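Local atomic coordinates of thermostable monoacylglycerol lipase (Bacillus, PDB entry 4LHE), a protein that probably hydrolyses monoacylglycerols into glycerol and fatty acids, as a heat-stable lipase of the alpha/beta hydrolase fold. Residues L142-S147 with E160-A165; M1-P6 with H58-E63. All blocks are in the same frame, centred on the assembly; numbering follows the deposited sequence.

Contact 1: L142-S147 with E160-A165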
loop_
_atom_site.group_PDB
_atom_site.type_symbol
_atom_site.label_atom_id
_atom_site.label_comp_id
_atom_site.label_asym_id
_atom_site.label_seq_id
_atom_site.Cartn_x
_atom_site.Cartn_y
_atom_site.Cartn_z
ATOM N N LEU A 142 -12.324 17.244 -0.121
ATOM C CA LEU A 142 -13.060 16.738 -1.272
ATOM C C LEU A 142 -13.862 15.539 -0.819
ATOM O O LEU A 142 -13.352 14.697 -0.076
ATOM C CB LEU A 142 -12.113 16.278 -2.364
ATOM C CG LEU A 142 -10.897 17.141 -2.622
ATOM C CD1 LEU A 142 -10.122 16.437 -3.662
ATOM C CD2 LEU A 142 -11.301 18.518 -3.109
ATOM N N ASP A 143 -15.114 15.458 -1.258
ATOM C CA ASP A 143 -15.940 14.301 -0.940
ATOM C C ASP A 143 -15.361 13.117 -1.695
ATOM O O ASP A 143 -14.945 13.250 -2.849
ATOM C CB ASP A 143 -17.403 14.535 -1.325
ATOM C CG ASP A 143 -17.980 15.791 -0.694
ATOM O OD1 ASP A 143 -17.327 16.353 0.209
ATOM O OD2 ASP A 143 -19.085 16.218 -1.099
ATOM N N SER A 144 -15.290 11.970 -1.031
ATOM C CA SER A 144 -14.705 10.793 -1.654
ATOM C C SER A 144 -15.749 10.122 -2.541
ATOM O O SER A 144 -16.946 10.150 -2.244
ATOM C CB SER A 144 -14.133 9.841 -0.600
ATOM O OG SER A 144 -12.993 10.416 0.029
ATOM N N ILE A 145 -15.280 9.547 -3.645
ATOM C CA ILE A 145 -16.153 9.048 -4.704
ATOM C C ILE A 145 -16.787 7.690 -4.361
ATOM O O ILE A 145 -17.733 7.248 -5.023
ATOM C CB ILE A 145 -15.374 8.946 -6.048
ATOM C CG1 ILE A 145 -14.253 9.993 -6.098
ATOM C CG2 ILE A 145 -16.315 9.085 -7.237
ATOM C CD1 ILE A 145 -13.289 9.853 -7.279
ATOM N N GLY A 146 -16.280 7.040 -3.317
ATOM C CA GLY A 146 -16.707 5.687 -2.994
ATOM C C GLY A 146 -15.638 4.694 -3.407
ATOM O O GLY A 146 -14.637 5.079 -4.017
ATOM N N SER A 147 -15.833 3.419 -3.091
ATOM C CA SER A 147 -14.794 2.430 -3.363
ATOM C C SER A 147 -14.817 1.965 -4.806
ATOM O O SER A 147 -15.870 1.577 -5.315
ATOM C CB SER A 147 -14.947 1.214 -2.450
ATOM O OG SER A 147 -14.920 1.588 -1.089
ATOM N N GLU A 160 -15.075 9.397 4.308
ATOM C CA GLU A 160 -15.990 9.926 3.291
ATOM C C GLU A 160 -15.511 11.262 2.721
ATOM O O GLU A 160 -15.992 11.712 1.678
ATOM C CB GLU A 160 -17.395 10.076 3.859
ATOM C CG GLU A 160 -18.489 9.916 2.817
ATOM C CD GLU A 160 -19.491 8.854 3.211
ATOM O OE1 GLU A 160 -20.542 9.214 3.790
ATOM O OE2 GLU A 160 -19.219 7.662 2.951
ATOM N N LYS A 161 -14.566 11.893 3.414
ATOM C CA LYS A 161 -13.940 13.117 2.920
ATOM C C LYS A 161 -12.412 12.990 2.947
ATOM O O LYS A 161 -11.843 12.357 3.851
ATOM C CB LYS A 161 -14.416 14.335 3.732
ATOM C CG LYS A 161 -15.559 15.113 3.064
ATOM C CD LYS A 161 -16.046 16.295 3.914
ATOM C CE LYS A 161 -16.747 17.365 3.058
ATOM N NZ LYS A 161 -17.105 18.601 3.834
ATOM N N THR A 162 -11.753 13.566 1.945
ATOM C CA THR A 162 -10.295 13.548 1.882
ATOM C C THR A 162 -9.770 14.965 2.022
ATOM O O THR A 162 -10.169 15.843 1.267
ATOM C CB THR A 162 -9.803 12.955 0.556
ATOM O OG1 THR A 162 -10.188 11.579 0.479
ATOM C CG2 THR A 162 -8.302 13.052 0.460
ATOM N N PRO A 163 -8.885 15.194 3.004
ATOM C CA PRO A 163 -8.298 16.518 3.229
ATOM C C PRO A 163 -7.384 16.839 2.072
ATOM O O PRO A 163 -6.595 15.974 1.658
ATOM C CB PRO A 163 -7.481 16.324 4.513
ATOM C CG PRO A 163 -8.075 15.141 5.162
ATOM C CD PRO A 163 -8.470 14.238 4.042
ATOM N N THR A 164 -7.493 18.051 1.531
ATOM C CA THR A 164 -6.735 18.364 0.334
ATOM C C THR A 164 -5.295 18.635 0.712
ATOM O O THR A 164 -4.389 18.513 -0.113
ATOM C CB THR A 164 -7.367 19.519 -0.479
ATOM O OG1 THR A 164 -7.167 20.760 0.197
ATOM C CG2 THR A 164 -8.837 19.291 -0.632
ATOM N N ALA A 165 -5.081 18.971 1.979
ATOM C CA ALA A 165 -3.732 19.072 2.504
ATOM C C ALA A 165 -3.034 17.707 2.391
ATOM O O ALA A 165 -1.825 17.642 2.155
ATOM C CB ALA A 165 -3.770 19.526 3.944
#
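Leu142 and Thr162 form the hydrogen-bonded pair of a two-stranded antiparallel ribbon, strands 141-143 and 161-163, which stands apart from the central sheet. Leu142 N gives to Thr162 O at 2.9 Å, and Thr162 N returns a nearly straight bond to Leu142 O at 2.8 Å (173°). Ser144 N extends the ladder beyond the strand to Glu160 O, also at 2.8 Å, but it comes in from above that carbonyl's plane, 40° out of it. Between these bonds lies the non-hydrogen-bonded pair of Asp143 and Lys161, whose side chains run side by side in the same direction. The carboxylate brushes the lysine stem, with Asp143 OD1 3.1 Å from Lys161 CE, while OD1 and Lys161 NZ remain 4.3 Å apart, too far for a salt bridge. An alanine in place of Lys161 removes the stem and the amine, and would probably leave the Asp143 carboxylate without its neighbouring positive charge and freer to turn. The other face of the ribbon carries Leu142 and Thr162. Just past the strand end, Ser144 OG and Thr162 OG1 lie 3.1 Å apart, close enough for a hydrogen bond between the hydroxyls. Leu142 CG sits beside its own backbone N (chi1 -41°), and from there CD2 meets Thr164 CG2 at 3.6 Å, the two side chains crossing at about a right angle. Thr164 turns its hydroxyl instead to Pro139 O. Leu142 also packs on Leu167 of helix 164-179, and Thr162 reaches Phe29. This beta ribbon, inserted between strands 115-119 and 188-193, is consistent with the cap that alpha/beta hydrolase lipases carry over their core.

Contact 2: M1-P6 with H58-E63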
loop_
_atom_site.group_PDB
_atom_site.type_symbol
_atom_site.label_atom_id
_atom_site.label_comp_id
_atom_site.label_asym_id
_atom_site.label_seq_id
_atom_site.Cartn_x
_atom_site.Cartn_y
_atom_site.Cartn_z
ATOM N N MET A 1 1.238 9.795 19.041
ATOM C CA MET A 1 0.231 10.260 18.089
ATOM C C MET A 1 -0.427 11.574 18.526
ATOM O O MET A 1 -0.851 11.721 19.681
ATOM C CB MET A 1 -0.840 9.181 17.870
ATOM C CG MET A 1 -0.361 7.761 18.202
ATOM S SD MET A 1 -1.197 6.440 17.287
ATOM C CE MET A 1 -0.511 6.641 15.621
ATOM N N SER A 2 -0.501 12.532 17.600
ATOM C CA SER A 2 -1.351 13.707 17.782
ATOM C C SER A 2 -2.731 13.368 17.201
ATOM O O SER A 2 -3.469 14.247 16.736
ATOM C CB SER A 2 -0.749 14.943 17.104
ATOM O OG SER A 2 -1.286 16.144 17.649
ATOM N N GLU A 3 -3.055 12.072 17.225
ATOM C CA GLU A 3 -4.372 11.582 16.831
ATOM C C GLU A 3 -5.386 11.907 17.932
ATOM O O GLU A 3 -5.190 11.566 19.108
ATOM C CB GLU A 3 -4.329 10.073 16.534
ATOM C CG GLU A 3 -3.546 9.710 15.272
ATOM C CD GLU A 3 -3.562 8.219 14.975
ATOM O OE1 GLU A 3 -4.004 7.440 15.850
ATOM O OE2 GLU A 3 -3.122 7.825 13.872
ATOM N N GLN A 4 -6.466 12.576 17.537
ATOM C CA GLN A 4 -7.447 13.102 18.482
ATOM C C GLN A 4 -8.652 12.164 18.595
ATOM O O GLN A 4 -9.467 12.288 19.518
ATOM C CB GLN A 4 -7.892 14.498 18.021
ATOM C CG GLN A 4 -7.890 15.587 19.098
ATOM C CD GLN A 4 -6.564 15.699 19.832
ATOM O OE1 GLN A 4 -5.490 15.605 19.229
ATOM N NE2 GLN A 4 -6.634 15.894 21.146
ATOM N N TYR A 5 -8.748 11.217 17.662
ATOM C CA TYR A 5 -9.908 10.333 17.560
ATOM C C TYR A 5 -9.533 8.860 17.731
ATOM O O TYR A 5 -8.393 8.485 17.470
ATOM C CB TYR A 5 -10.598 10.548 16.208
ATOM C CG TYR A 5 -11.217 11.913 16.064
ATOM C CD1 TYR A 5 -10.486 12.979 15.555
ATOM C CD2 TYR A 5 -12.538 12.137 16.440
ATOM C CE1 TYR A 5 -11.057 14.241 15.425
ATOM C CE2 TYR A 5 -13.116 13.388 16.321
ATOM C CZ TYR A 5 -12.373 14.436 15.812
ATOM O OH TYR A 5 -12.955 15.678 15.687
ATOM N N PRO A 6 -10.494 8.020 18.160
ATOM C CA PRO A 6 -10.205 6.604 18.417
ATOM C C PRO A 6 -10.255 5.725 17.144
ATOM O O PRO A 6 -10.830 6.126 16.133
ATOM C CB PRO A 6 -11.327 6.209 19.374
ATOM C CG PRO A 6 -12.490 7.041 18.922
ATOM C CD PRO A 6 -11.907 8.350 18.438
ATOM N N HIS A 58 -4.890 7.378 9.840
ATOM C CA HIS A 58 -5.804 6.492 9.134
ATOM C C HIS A 58 -6.614 5.637 10.108
ATOM O O HIS A 58 -6.144 5.304 11.211
ATOM C CB HIS A 58 -5.028 5.606 8.153
ATOM C CG HIS A 58 -4.395 6.373 7.040
ATOM N ND1 HIS A 58 -3.337 7.229 7.239
ATOM C CD2 HIS A 58 -4.689 6.444 5.716
ATOM C CE1 HIS A 58 -2.989 7.779 6.089
ATOM N NE2 HIS A 58 -3.796 7.315 5.148
ATOM N N GLY A 59 -7.836 5.291 9.714
ATOM C CA GLY A 59 -8.655 4.433 10.558
ATOM C C GLY A 59 -9.177 5.111 11.811
ATOM O O GLY A 59 -9.575 4.441 12.756
ATOM N N THR A 60 -9.163 6.441 11.823
ATOM C CA THR A 60 -9.757 7.198 12.926
ATOM C C THR A 60 -10.813 8.176 12.393
ATOM O O THR A 60 -12.009 7.869 12.388
ATOM C CB THR A 60 -8.689 7.940 13.762
ATOM O OG1 THR A 60 -7.915 8.803 12.915
ATOM C CG2 THR A 60 -7.757 6.938 14.425
ATOM N N HIS A 61 -10.356 9.328 11.912
ATOM C CA HIS A 61 -11.237 10.409 11.454
ATOM C C HIS A 61 -10.442 11.241 10.439
ATOM O O HIS A 61 -9.213 11.257 10.496
ATOM C CB HIS A 61 -11.664 11.246 12.669
ATOM C CG HIS A 61 -12.694 12.291 12.372
ATOM N ND1 HIS A 61 -12.415 13.425 11.639
ATOM C CD2 HIS A 61 -13.996 12.392 12.740
ATOM C CE1 HIS A 61 -13.505 14.170 11.550
ATOM N NE2 HIS A 61 -14.477 13.565 12.212
ATOM N N TYR A 62 -11.102 11.900 9.487
ATOM C CA TYR A 62 -10.339 12.611 8.458
ATOM C C TYR A 62 -9.589 13.853 8.968
ATOM O O TYR A 62 -8.656 14.329 8.320
ATOM C CB TYR A 62 -11.191 12.940 7.221
ATOM C CG TYR A 62 -12.453 13.725 7.498
ATOM C CD1 TYR A 62 -12.392 15.049 7.907
ATOM C CD2 TYR A 62 -13.708 13.148 7.320
ATOM C CE1 TYR A 62 -13.534 15.770 8.147
ATOM C CE2 TYR A 62 -14.859 13.863 7.561
ATOM C CZ TYR A 62 -14.765 15.175 7.977
ATOM O OH TYR A 62 -15.903 15.908 8.218
ATOM N N GLU A 63 -9.987 14.366 10.131
ATOM C CA GLU A 63 -9.293 15.503 10.742
ATOM C C GLU A 63 -7.914 15.103 11.261
ATOM O O GLU A 63 -6.954 15.869 11.145
ATOM C CB GLU A 63 -10.126 16.082 11.881
ATOM C CG GLU A 63 -11.189 17.064 11.432
ATOM C CD GLU A 63 -12.208 17.293 12.515
ATOM O OE1 GLU A 63 -12.458 16.338 13.278
ATOM O OE2 GLU A 63 -12.741 18.418 12.617
#
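Tyr5 lies flat against His61, the N-cap residue of helix 62-67, in a face-to-face stack that ties the N-terminal tail to the start of a helix. The tyrosine can be followed outward. Its CB meets His61 CB, with Thr60 CB a little farther off. At CG the same methylene comes up beneath the ring, His61 CB standing 3.5 Å from Tyr5 CG, a CH-pi contact over the face. Past this point the imidazole takes over: Tyr5 CE2 is 3.8 Å from His61 CD2, the ring centroids are 4.2 Å apart and the planes differ by 15°. At the phenol end CE1 and CZ approach the carboxylate of Glu63, and OH makes a weak hydrogen bond to Glu63 OE1, the 2.5 Å separation being unusually short and best read with caution. The carboxylate plane is turned 31° from the ring. The backbone behind the ring is held too, because Asp64 OD2 accepts from both Tyr5 N and the hydroxyl of Thr60. Glu3 passes by Thr60, its OE1 4.0 Å from Thr60 CG2, on the way to Arg54 and Gly57 N. His61 reaches the stack with CG anti to its backbone N (chi1 -173°), and its CE1 lies over a face of the Tyr62 ring. The imidazole is fixed at its edge as well, where ND1 accepts from Glu63 N, 3.0 Å away and nearly in the ring plane.

Both segments of contact 2 come earlier in the chain than those of contact 1, yet the centres of the two contacts lie only about 15 Å apart on the same side of the protein. Helix 62-67 joins them: its first turn, which receives the N-terminal tail in contact 2, also packs against strand 161-163 of contact 1. Pro163 CG comes within 3.3 Å of Tyr62 O, and Tyr62 CB lies 3.5 Å from Lys161 O. The tail before strand 14-16, the helix and the two-stranded ribbon thus lie together at the periphery, apart from the seven-stranded central sheet, with the helix bridging from the tail to the probable cap region.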